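PDB 6I60: alpha-rhamnosidase from Dictyoglomus thermophilum, which probably hydrolyses the terminal, non-reducing alpha-L-rhamnose residues of alpha-L-rhamnosides. Local coordinates for residues F53-R58 with E64-Y69; T90-S95 with S122-S127; G219-D222 with V227-T230; N251-K256 with P549-I554. One frame throughout, in Å; residues are numbered along the deposited sequence.

Interaction 1: residues F53-R58 with E64-Y69; sequences FSWKLR and EKQTAY
Trp55 meets residues 64-69 through two kinds of chemistry, one at its pyrrole nitrogen and one at its six-membered ring. The polar part is a single hydrogen bond: NE1 donates to Gln66 OE1 at 3.2 Å, nearly straight at 172°. The oxygen lies in the indole plane, and the N-H arrives on a lone pair in the carbonyl plane. Gln66 delivers its amide by an extended chain, with CG opposite the backbone N (chi1 170°). Its NE2 is held separately, by the backbone oxygens of Ser95 and Glu97, which fixes the rotation of the amide.

The apolar part joins the two sheets of this immunoglobulin-like domain. Trp55 CH2 touches Tyr69 CD1 at 3.6 Å, the ring planes tilted by 51° in an oblique pairing. Leu57 CD1 also packs on Gln66 CB at 3.6 Å, its side chain crossing that of Gln66 at about a right angle. A leucine in place of Trp55 would probably leave Gln66 OE1 without its indole donor and open a gap beside the Tyr69 ring.

All four side chains are buried, and the contact implies that an amide can sit inside a greasy layer when both of its ends are paired.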
loop_
_atom_site.group_PDB
_atom_site.type_symbol
_atom_site.label_atom_id
_atom_site.label_comp_id
_atom_site.label_asym_id
_atom_site.label_seq_id
_atom_site.Cartn_x
_atom_site.Cartn_y
_atom_site.Cartn_z
ATOM N N PHE A 53 10.538 12.251 12.490
ATOM C CA PHE A 53 11.854 11.641 12.624
ATOM C C PHE A 53 11.734 10.320 13.373
ATOM O O PHE A 53 10.918 10.187 14.291
ATOM C CB PHE A 53 12.824 12.571 13.361
ATOM C CG PHE A 53 13.189 13.808 12.587
ATOM C CD1 PHE A 53 14.245 13.793 11.690
ATOM C CD2 PHE A 53 12.477 14.983 12.756
ATOM C CE1 PHE A 53 14.584 14.927 10.976
ATOM C CE2 PHE A 53 12.809 16.121 12.044
ATOM C CZ PHE A 53 13.864 16.093 11.154
ATOM N N SER A 54 12.554 9.347 12.981
ATOM C CA SER A 54 12.513 8.027 13.591
ATOM C C SER A 54 13.899 7.403 13.532
ATOM O O SER A 54 14.754 7.814 12.744
ATOM C CB SER A 54 11.484 7.121 12.902
ATOM O OG SER A 54 11.459 7.352 11.504
ATOM N N TRP A 55 14.108 6.397 14.381
ATOM C CA TRP A 55 15.386 5.703 14.455
ATOM C C TRP A 55 15.190 4.370 15.160
ATOM O O TRP A 55 14.226 4.177 15.905
ATOM C CB TRP A 55 16.439 6.540 15.189
ATOM C CG TRP A 55 15.994 6.975 16.550
ATOM C CD1 TRP A 55 16.037 6.242 17.701
ATOM C CD2 TRP A 55 15.429 8.243 16.902
ATOM N NE1 TRP A 55 15.535 6.977 18.748
ATOM C CE2 TRP A 55 15.155 8.209 18.284
ATOM C CE3 TRP A 55 15.130 9.404 16.184
ATOM C CZ2 TRP A 55 14.598 9.289 18.960
ATOM C CZ3 TRP A 55 14.577 10.473 16.855
ATOM C CH2 TRP A 55 14.318 10.410 18.231
ATOM N N LYS A 56 16.127 3.457 14.919
ATOM C CA LYS A 56 16.154 2.147 15.551
ATOM C C LYS A 56 17.335 2.055 16.510
ATOM O O LYS A 56 18.295 2.826 16.424
ATOM C CB LYS A 56 16.237 1.033 14.502
ATOM C CG LYS A 56 15.072 1.017 13.528
ATOM C CD LYS A 56 15.346 0.103 12.345
ATOM C CE LYS A 56 14.146 0.032 11.409
ATOM N NZ LYS A 56 12.932 -0.488 12.099
ATOM N N LEU A 57 17.262 1.093 17.428
ATOM C CA LEU A 57 18.236 0.982 18.503
ATOM C C LEU A 57 18.821 -0.421 18.559
ATOM O O LEU A 57 18.188 -1.397 18.149
ATOM C CB LEU A 57 17.611 1.332 19.858
ATOM C CG LEU A 57 16.978 2.720 19.938
ATOM C CD1 LEU A 57 16.199 2.879 21.230
ATOM C CD2 LEU A 57 18.046 3.791 19.808
ATOM N N ARG A 58 20.042 -0.504 19.086
ATOM C CA ARG A 58 20.754 -1.765 19.246
ATOM C C ARG A 58 21.671 -1.644 20.454
ATOM O O ARG A 58 22.367 -0.636 20.604
ATOM C CB ARG A 58 21.562 -2.111 17.988
ATOM C CG ARG A 58 22.593 -3.212 18.188
ATOM C CD ARG A 58 22.424 -4.321 17.160
ATOM N NE ARG A 58 23.647 -5.102 16.984
ATOM C CZ ARG A 58 23.863 -5.932 15.968
ATOM N NH1 ARG A 58 22.938 -6.095 15.030
ATOM N NH2 ARG A 58 25.006 -6.601 15.888
ATOM N N GLU A 64 17.014 -4.090 27.457
ATOM C CA GLU A 64 17.345 -2.682 27.328
ATOM C C GLU A 64 16.192 -1.933 26.673
ATOM O O GLU A 64 15.452 -2.488 25.855
ATOM C CB GLU A 64 18.632 -2.490 26.520
ATOM C CG GLU A 64 19.901 -2.608 27.346
ATOM C CD GLU A 64 20.044 -1.493 28.364
ATOM O OE1 GLU A 64 19.326 -0.477 28.243
ATOM O OE2 GLU A 64 20.880 -1.628 29.284
ATOM N N LYS A 65 16.041 -0.666 27.053
ATOM C CA LYS A 65 14.953 0.168 26.565
ATOM C C LYS A 65 15.378 1.626 26.654
ATOM O O LYS A 65 16.045 2.025 27.612
ATOM C CB LYS A 65 13.665 -0.089 27.362
ATOM C CG LYS A 65 12.918 1.156 27.808
ATOM C CD LYS A 65 11.540 0.803 28.353
ATOM C CE LYS A 65 11.067 1.825 29.375
ATOM N NZ LYS A 65 9.692 1.526 29.867
ATOM N N GLN A 66 15.005 2.411 25.645
ATOM C CA GLN A 66 15.383 3.819 25.611
ATOM C C GLN A 66 14.659 4.595 26.704
ATOM O O GLN A 66 13.442 4.464 26.874
ATOM C CB GLN A 66 15.065 4.425 24.244
ATOM C CG GLN A 66 15.208 5.942 24.190
ATOM C CD GLN A 66 14.738 6.529 22.872
ATOM O OE1 GLN A 66 15.319 6.267 21.821
ATOM N NE2 GLN A 66 13.681 7.331 22.924
ATOM N N THR A 67 15.411 5.413 27.445
ATOM C CA THR A 67 14.839 6.281 28.463
ATOM C C THR A 67 14.922 7.760 28.121
ATOM O O THR A 67 14.174 8.552 28.702
ATOM C CB THR A 67 15.529 6.052 29.815
ATOM O OG1 THR A 67 16.930 6.324 29.689
ATOM C CG2 THR A 67 15.331 4.617 30.272
ATOM N N ALA A 68 15.801 8.151 27.202
ATOM C CA ALA A 68 15.930 9.547 26.814
ATOM C C ALA A 68 16.561 9.623 25.432
ATOM O O ALA A 68 17.303 8.725 25.026
ATOM C CB ALA A 68 16.764 10.341 27.827
ATOM N N TYR A 69 16.258 10.704 24.717
ATOM C CA TYR A 69 16.832 10.949 23.402
ATOM C C TYR A 69 17.138 12.433 23.251
ATOM O O TYR A 69 16.642 13.273 24.006
ATOM C CB TYR A 69 15.898 10.482 22.272
ATOM C CG TYR A 69 14.668 11.347 22.090
ATOM C CD1 TYR A 69 14.682 12.446 21.236
ATOM C CD2 TYR A 69 13.493 11.065 22.772
ATOM C CE1 TYR A 69 13.563 13.238 21.073
ATOM C CE2 TYR A 69 12.368 11.850 22.612
ATOM C CZ TYR A 69 12.409 12.937 21.765
ATOM O OH TYR A 69 11.289 13.720 21.607
#

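Interaction 2: residues T90-S95 with S122-S127; sequences TGKVLS and SKDQES
Lys92 NZ donates to Asp124 OD1 at 2.6 Å, and this salt bridge is what joins residues 90-95 to 122-127. The ammonium comes in on the syn lone pair of OD1, the side on which the other carboxylate oxygen lies, and OD2 is consequently not far off, 3.1 Å from NZ. The bridge needs reach, because the two backbones stay well apart: Lys92 and Glu126, the nearest pair, have their CA atoms 10.0 Å from each other. Lys92 spans that distance by stretching fully, its CG trans to the backbone N (chi1 -179°) and every later torsion extended as well, while Asp124 turns its carboxylate to meet it.

Both charged residues are exposed, so solvent probably screens the pair and the bridge is likely to be modest in strength. Around it each loop is organised on its own account. Thr90 OG1 donates to Gly91 O at 2.9 Å, on a lone pair in the carbonyl plane, and Leu94 is the centre of an inverse gamma turn. In the other loop Glu126 has its own salt-bridge partner in Arg118 of strand 112-120.

The arrangement is that of a surface salt bridge between two loops of an immunoglobulin-like beta-sandwich: one runs from edge strand 88-89 to strand 99-101 of the other sheet, and the second links the antiparallel neighbours 112-120 and 133-137.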
loop_
_atom_site.group_PDB
_atom_site.type_symbol
_atom_site.label_atom_id
_atom_site.label_comp_id
_atom_site.label_asym_id
_atom_site.label_seq_id
_atom_site.Cartn_x
_atom_site.Cartn_y
_atom_site.Cartn_z
ATOM N N THR A 90 16.749 19.550 20.901
ATOM C CA THR A 90 15.778 19.157 21.915
ATOM C C THR A 90 16.394 19.029 23.300
ATOM O O THR A 90 15.670 19.126 24.297
ATOM C CB THR A 90 15.124 17.826 21.537
ATOM O OG1 THR A 90 16.093 16.773 21.629
ATOM C CG2 THR A 90 14.589 17.883 20.126
ATOM N N GLY A 91 17.703 18.813 23.391
ATOM C CA GLY A 91 18.281 18.475 24.670
ATOM C C GLY A 91 17.878 17.061 25.061
ATOM O O GLY A 91 17.215 16.339 24.314
ATOM N N LYS A 92 18.295 16.672 26.262
ATOM C CA LYS A 92 17.953 15.352 26.792
ATOM C C LYS A 92 16.455 15.304 27.069
ATOM O O LYS A 92 15.986 15.774 28.107
ATOM C CB LYS A 92 18.755 15.053 28.053
ATOM C CG LYS A 92 18.476 13.681 28.648
ATOM C CD LYS A 92 19.532 13.293 29.668
ATOM C CE LYS A 92 19.059 12.151 30.545
ATOM N NZ LYS A 92 20.192 11.529 31.279
ATOM N N VAL A 93 15.701 14.739 26.130
ATOM C CA VAL A 93 14.257 14.589 26.268
ATOM C C VAL A 93 13.972 13.257 26.948
ATOM O O VAL A 93 14.293 12.193 26.407
ATOM C CB VAL A 93 13.557 14.667 24.903
ATOM C CG1 VAL A 93 12.096 14.271 25.038
ATOM C CG2 VAL A 93 13.685 16.061 24.324
ATOM N N LEU A 94 13.363 13.313 28.131
ATOM C CA LEU A 94 13.032 12.112 28.895
ATOM C C LEU A 94 11.769 11.494 28.306
ATOM O O LEU A 94 10.648 11.776 28.735
ATOM C CB LEU A 94 12.856 12.445 30.372
ATOM C CG LEU A 94 13.995 13.218 31.039
ATOM C CD1 LEU A 94 13.779 13.290 32.541
ATOM C CD2 LEU A 94 15.344 12.592 30.717
ATOM N N SER A 95 11.958 10.638 27.304
ATOM C CA SER A 95 10.849 9.957 26.652
ATOM C C SER A 95 11.378 8.689 25.998
ATOM O O SER A 95 12.485 8.681 25.454
ATOM C CB SER A 95 10.171 10.854 25.608
ATOM O OG SER A 95 9.643 10.095 24.531
ATOM N N SER A 122 18.624 1.961 29.461
ATOM C CA SER A 122 17.873 1.760 30.694
ATOM C C SER A 122 18.643 2.206 31.933
ATOM O O SER A 122 18.023 2.426 32.978
ATOM C CB SER A 122 17.476 0.290 30.833
ATOM O OG SER A 122 16.296 0.007 30.100
ATOM N N LYS A 123 19.966 2.348 31.847
ATOM C CA LYS A 123 20.774 2.794 32.975
ATOM C C LYS A 123 21.298 4.204 32.799
ATOM O O LYS A 123 22.349 4.539 33.357
ATOM C CB LYS A 123 21.960 1.878 33.172
ATOM C CG LYS A 123 21.568 0.519 33.405
ATOM C CD LYS A 123 22.749 -0.176 33.939
ATOM C CE LYS A 123 22.656 -1.600 33.544
ATOM N NZ LYS A 123 21.977 -2.271 34.626
ATOM N N ASP A 124 20.612 5.019 32.005
ATOM C CA ASP A 124 20.983 6.408 31.759
ATOM C C ASP A 124 22.386 6.543 31.179
ATOM O O ASP A 124 23.006 7.603 31.294
ATOM C CB ASP A 124 20.855 7.248 33.035
ATOM C CG ASP A 124 20.577 8.708 32.743
ATOM O OD1 ASP A 124 19.971 9.000 31.690
ATOM O OD2 ASP A 124 20.969 9.565 33.563
ATOM N N GLN A 125 22.901 5.488 30.552
ATOM C CA GLN A 125 24.213 5.545 29.922
ATOM C C GLN A 125 24.087 6.226 28.566
ATOM O O GLN A 125 23.281 5.811 27.725
ATOM C CB GLN A 125 24.800 4.143 29.782
ATOM C CG GLN A 125 24.773 3.340 31.075
ATOM C CD GLN A 125 25.341 1.945 30.909
ATOM O OE1 GLN A 125 26.128 1.481 31.735
ATOM N NE2 GLN A 125 24.944 1.268 29.838
ATOM N N GLU A 126 24.875 7.277 28.360
ATOM C CA GLU A 126 24.786 8.074 27.147
ATOM C C GLU A 126 25.468 7.365 25.984
ATOM O O GLU A 126 26.541 6.774 26.139
ATOM C CB GLU A 126 25.421 9.446 27.375
ATOM C CG GLU A 126 25.272 10.413 26.217
ATOM C CD GLU A 126 26.164 11.627 26.362
ATOM O OE1 GLU A 126 25.835 12.681 25.781
ATOM O OE2 GLU A 126 27.195 11.526 27.061
ATOM N N SER A 127 24.836 7.428 24.814
ATOM C CA SER A 127 25.321 6.822 23.586
ATOM C C SER A 127 25.959 7.871 22.682
ATOM O O SER A 127 25.611 9.053 22.751
ATOM C CB SER A 127 24.175 6.138 22.834
ATOM O OG SER A 127 24.362 6.212 21.430
#

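Interaction 3: residues G219-D222 with V227-T230; sequences GQTD and VLYT
Thr221 and Leu228 are brought together by their first torsions. In Thr221 (chi1 45°) OG1 sits between the backbone N and the carbonyl carbon and CG2 lies beside the N; Leu228 (chi1 -44°) has CG opposite its carbonyl carbon. Methyl then meets methyl, Thr221 CG2 lying 3.7 Å from Leu228 CD1. Both side chains are buried and also touch Lys529, which places this contact of the N-terminal rhamnosidase domain against helix 524-535 of the six-hairpin glycosidase domain.

The polar side of the threonine is used differently. A water accepts from the backbone N of Leu228 at 2.8 Å and donates to Gly219 O at 3.2 Å. It also pairs with Thr221 OG1, at a modelled separation of 2.5 Å that deserves caution at this resolution. Thr221 OG1 has a further hydrogen-bond partner in Arg226 O, just ahead of Val227 on the same strand, whose backbone pairs in turn with Lys336 and Tyr338.

No hydrogen bond crosses directly between 219-222 and 227-230. The chemistry implies a divided task for one small side chain: its methyl closes an apolar contact, while its hydroxyl and a bridging water satisfy backbone polar groups that the two segments do not satisfy for each other.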
loop_
_atom_site.group_PDB
_atom_site.type_symbol
_atom_site.label_atom_id
_atom_site.label_comp_id
_atom_site.label_asym_id
_atom_site.label_seq_id
_atom_site.Cartn_x
_atom_site.Cartn_y
_atom_site.Cartn_z
ATOM N N GLY A 219 1.687 10.449 -8.562
ATOM C CA GLY A 219 0.660 9.584 -8.030
ATOM C C GLY A 219 -0.744 10.086 -8.318
ATOM O O GLY A 219 -0.986 11.272 -8.544
ATOM N N GLN A 220 -1.686 9.149 -8.303
ATOM C CA GLN A 220 -3.082 9.463 -8.582
ATOM C C GLN A 220 -3.713 10.124 -7.363
ATOM O O GLN A 220 -3.766 9.528 -6.282
ATOM C CB GLN A 220 -3.843 8.197 -8.965
ATOM C CG GLN A 220 -3.159 7.366 -10.035
ATOM C CD GLN A 220 -3.975 6.155 -10.435
ATOM O OE1 GLN A 220 -5.112 5.984 -9.993
ATOM N NE2 GLN A 220 -3.397 5.306 -11.277
ATOM N N THR A 221 -4.185 11.356 -7.537
ATOM C CA THR A 221 -4.917 12.073 -6.505
ATOM C C THR A 221 -6.050 12.843 -7.164
ATOM O O THR A 221 -6.168 12.887 -8.392
ATOM C CB THR A 221 -4.020 13.043 -5.723
ATOM O OG1 THR A 221 -3.191 13.773 -6.636
ATOM C CG2 THR A 221 -3.145 12.291 -4.734
ATOM N N ASP A 222 -6.892 13.453 -6.337
ATOM C CA ASP A 222 -7.898 14.385 -6.836
ATOM C C ASP A 222 -7.178 15.651 -7.283
ATOM O O ASP A 222 -6.885 16.534 -6.472
ATOM C CB ASP A 222 -8.938 14.682 -5.762
ATOM C CG ASP A 222 -10.071 15.552 -6.273
ATOM O OD1 ASP A 222 -9.968 16.057 -7.411
ATOM O OD2 ASP A 222 -11.065 15.729 -5.536
ATOM N N VAL A 227 -2.203 18.370 -6.215
ATOM C CA VAL A 227 -1.340 17.793 -7.240
ATOM C C VAL A 227 0.031 17.563 -6.620
ATOM O O VAL A 227 0.702 18.523 -6.222
ATOM C CB VAL A 227 -1.225 18.699 -8.479
ATOM C CG1 VAL A 227 -0.230 18.113 -9.472
ATOM C CG2 VAL A 227 -2.589 18.894 -9.130
ATOM N N LEU A 228 0.447 16.301 -6.537
ATOM C CA LEU A 228 1.747 15.966 -5.969
ATOM C C LEU A 228 2.828 16.134 -7.029
ATOM O O LEU A 228 2.819 15.434 -8.047
ATOM C CB LEU A 228 1.752 14.538 -5.429
ATOM C CG LEU A 228 0.542 14.086 -4.616
ATOM C CD1 LEU A 228 0.538 12.575 -4.482
ATOM C CD2 LEU A 228 0.550 14.745 -3.248
ATOM N N TYR A 229 3.759 17.053 -6.793
ATOM C CA TYR A 229 4.895 17.242 -7.681
ATOM C C TYR A 229 6.095 16.460 -7.162
ATOM O O TYR A 229 6.204 16.172 -5.967
ATOM C CB TYR A 229 5.247 18.726 -7.826
ATOM C CG TYR A 229 5.879 19.357 -6.604
ATOM C CD1 TYR A 229 5.095 19.867 -5.578
ATOM C CD2 TYR A 229 7.261 19.455 -6.484
ATOM C CE1 TYR A 229 5.668 20.446 -4.460
ATOM C CE2 TYR A 229 7.842 20.033 -5.372
ATOM C CZ TYR A 229 7.041 20.527 -4.364
ATOM O OH TYR A 229 7.616 21.102 -3.256
ATOM N N THR A 230 6.993 16.112 -8.078
ATOM C CA THR A 230 8.195 15.356 -7.761
ATOM C C THR A 230 9.425 16.231 -7.966
ATOM O O THR A 230 9.499 17.000 -8.929
ATOM C CB THR A 230 8.296 14.099 -8.632
ATOM O OG1 THR A 230 7.078 13.349 -8.536
ATOM C CG2 THR A 230 9.457 13.224 -8.187
HETATM O O HOH W 1 -1.191 14.459 -7.954
#

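Interaction 4: residues N251-K256 with P549-I554; sequences NGRYVK and PPYWSI
A type II' beta turn from Asn251 to Tyr254, with Gly252 at its second position (phi 67°) and Tyr254 N bonded to Asn251 O, presents Arg253 to Tyr551 of the loop 549-554. The contact it makes is a CH-pi interaction between two domains, the turn belonging to the N-terminal rhamnosidase domain and the tyrosine to the six-hairpin glycosidase domain.

Arg253 bends at chi2 (-107°), which lays its CD over the middle of the phenol ring, 3.5 Å from the centroid of Tyr551. CD does the covering; Arg253 NE lies close too, 3.7 Å from Tyr551 CE2, with the guanidinium plane 50° from the ring, an oblique approach. NE, NH1 and NH2 make weak hydrogen bonds with Gln220 OE1, Tyr300 OH and Glu502 O respectively. Both residues are buried, and Tyr258 touches each of them.

An alanine here instead of Tyr551 would probably uncover the arginine's methylenes and open a gap between the domains, setting the Arg253 chain freer to turn. The nearest approach within the pair is made by Arg253 CD to Tyr551 CE2, at 3.4 Å.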
loop_
_atom_site.group_PDB
_atom_site.type_symbol
_atom_site.label_atom_id
_atom_site.label_comp_id
_atom_site.label_asym_id
_atom_site.label_seq_id
_atom_site.Cartn_x
_atom_site.Cartn_y
_atom_site.Cartn_z
ATOM N N ASN A 251 -1.728 10.845 -20.521
ATOM C CA ASN A 251 -3.053 11.151 -19.990
ATOM C C ASN A 251 -3.217 10.629 -18.567
ATOM O O ASN A 251 -3.393 11.407 -17.622
ATOM C CB ASN A 251 -4.137 10.564 -20.900
ATOM C CG ASN A 251 -3.949 10.946 -22.354
ATOM O OD1 ASN A 251 -3.081 11.748 -22.696
ATOM N ND2 ASN A 251 -4.764 10.363 -23.221
ATOM N N GLY A 252 -3.167 9.310 -18.398
ATOM C CA GLY A 252 -3.343 8.710 -17.092
ATOM C C GLY A 252 -4.749 8.888 -16.561
ATOM O O GLY A 252 -5.718 8.454 -17.191
ATOM N N ARG A 253 -4.872 9.531 -15.403
ATOM C CA ARG A 253 -6.169 9.800 -14.801
ATOM C C ARG A 253 -6.651 11.225 -15.032
ATOM O O ARG A 253 -7.822 11.517 -14.766
ATOM C CB ARG A 253 -6.120 9.510 -13.297
ATOM C CG ARG A 253 -6.144 8.029 -12.966
ATOM C CD ARG A 253 -7.485 7.633 -12.385
ATOM N NE ARG A 253 -7.537 6.230 -11.987
ATOM C CZ ARG A 253 -7.958 5.245 -12.773
ATOM N NH1 ARG A 253 -8.366 5.506 -14.007
ATOM N NH2 ARG A 253 -7.975 3.998 -12.324
ATOM N N TYR A 254 -5.785 12.113 -15.521
ATOM C CA TYR A 254 -6.172 13.484 -15.856
ATOM C C TYR A 254 -6.845 13.464 -17.225
ATOM O O TYR A 254 -6.270 13.836 -18.250
ATOM C CB TYR A 254 -4.960 14.408 -15.834
ATOM C CG TYR A 254 -5.294 15.874 -15.656
ATOM C CD1 TYR A 254 -5.652 16.378 -14.412
ATOM C CD2 TYR A 254 -5.241 16.755 -16.729
ATOM C CE1 TYR A 254 -5.956 17.719 -14.243
ATOM C CE2 TYR A 254 -5.543 18.098 -16.571
ATOM C CZ TYR A 254 -5.899 18.573 -15.325
ATOM O OH TYR A 254 -6.201 19.905 -15.154
ATOM N N VAL A 255 -8.097 13.008 -17.235
ATOM C CA VAL A 255 -8.868 12.863 -18.460
ATOM C C VAL A 255 -10.225 13.526 -18.269
ATOM O O VAL A 255 -10.677 13.767 -17.147
ATOM C CB VAL A 255 -9.039 11.384 -18.868
ATOM C CG1 VAL A 255 -7.807 10.893 -19.616
ATOM C CG2 VAL A 255 -9.295 10.528 -17.643
ATOM N N LYS A 256 -10.882 13.813 -19.398
ATOM C CA LYS A 256 -12.122 14.584 -19.364
ATOM C C LYS A 256 -13.264 13.811 -18.717
ATOM O O LYS A 256 -14.194 14.424 -18.180
ATOM C CB LYS A 256 -12.508 15.012 -20.779
ATOM C CG LYS A 256 -12.283 16.489 -21.063
ATOM C CD LYS A 256 -13.564 17.288 -20.887
ATOM C CE LYS A 256 -14.182 17.645 -22.228
ATOM N NZ LYS A 256 -15.557 18.200 -22.074
ATOM N N PRO A 549 -9.122 8.190 -4.752
ATOM C CA PRO A 549 -9.758 9.465 -5.110
ATOM C C PRO A 549 -11.084 9.291 -5.850
ATOM O O PRO A 549 -11.267 8.292 -6.546
ATOM C CB PRO A 549 -8.719 10.134 -6.017
ATOM C CG PRO A 549 -7.434 9.456 -5.700
ATOM C CD PRO A 549 -7.805 8.045 -5.390
ATOM N N PRO A 550 -11.995 10.255 -5.702
ATOM C CA PRO A 550 -13.358 10.100 -6.239
ATOM C C PRO A 550 -13.451 10.403 -7.732
ATOM O O PRO A 550 -14.184 11.292 -8.170
ATOM C CB PRO A 550 -14.156 11.095 -5.388
ATOM C CG PRO A 550 -13.180 12.179 -5.088
ATOM C CD PRO A 550 -11.824 11.528 -4.979
ATOM N N TYR A 551 -12.691 9.651 -8.534
ATOM C CA TYR A 551 -12.894 9.698 -9.978
ATOM C C TYR A 551 -14.306 9.248 -10.331
ATOM O O TYR A 551 -14.932 9.792 -11.248
ATOM C CB TYR A 551 -11.852 8.836 -10.688
ATOM C CG TYR A 551 -10.426 9.164 -10.305
ATOM C CD1 TYR A 551 -9.853 10.379 -10.662
ATOM C CD2 TYR A 551 -9.652 8.263 -9.584
ATOM C CE1 TYR A 551 -8.550 10.686 -10.313
ATOM C CE2 TYR A 551 -8.348 8.562 -9.227
ATOM C CZ TYR A 551 -7.803 9.773 -9.597
ATOM O OH TYR A 551 -6.507 10.073 -9.248
ATOM N N TRP A 552 -14.818 8.253 -9.611
ATOM C CA TRP A 552 -16.232 7.908 -9.617
ATOM C C TRP A 552 -16.851 8.463 -8.339
ATOM O O TRP A 552 -16.459 8.069 -7.235
ATOM C CB TRP A 552 -16.432 6.395 -9.691
ATOM C CG TRP A 552 -15.992 5.757 -10.973
ATOM C CD1 TRP A 552 -15.602 6.388 -12.117
ATOM C CD2 TRP A 552 -15.900 4.352 -11.238
ATOM N NE1 TRP A 552 -15.271 5.463 -13.080
ATOM C CE2 TRP A 552 -15.446 4.206 -12.565
ATOM C CE3 TRP A 552 -16.157 3.204 -10.482
ATOM C CZ2 TRP A 552 -15.245 2.958 -13.151
ATOM C CZ3 TRP A 552 -15.958 1.967 -11.067
ATOM C CH2 TRP A 552 -15.506 1.853 -12.388
ATOM N N SER A 553 -17.804 9.380 -8.484
ATOM C CA SER A 553 -18.430 10.004 -7.323
ATOM C C SER A 553 -19.525 9.086 -6.794
ATOM O O SER A 553 -20.592 8.964 -7.405
ATOM C CB SER A 553 -18.989 11.376 -7.688
ATOM O OG SER A 553 -18.027 12.392 -7.465
ATOM N N ILE A 554 -19.265 8.437 -5.664
ATOM C CA ILE A 554 -20.251 7.588 -4.997
ATOM C C ILE A 554 -20.381 8.111 -3.570
ATOM O O ILE A 554 -19.650 7.707 -2.661
ATOM C CB ILE A 554 -19.872 6.106 -5.030
ATOM C CG1 ILE A 554 -20.011 5.563 -6.451
ATOM C CG2 ILE A 554 -20.778 5.297 -4.114
ATOM C CD1 ILE A 554 -18.701 5.347 -7.154
#

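Along the chain the four contacts follow one another in series, none nested in or crossing another. Interaction 1 closes a turn, with five residues between its segments, in the connection from strand 52-56 to strand 68-74 of the other sheet. Interaction 2 closes 26 residues, tying the loop after strand 88-89 to the loop after 112-120, and touches interaction 1: Tyr69 O and Val93 N probably share a hydrogen bond. Interaction 3, with four residues between its segments, folds the loop before strand 226-233 back on that strand. Interaction 4 closes by far the longest loop, 292 residues, joining the N-terminal rhamnosidase domain to the six-hairpin domain. It meets interaction 3 where Thr221 O probably accepts from Tyr551 OH.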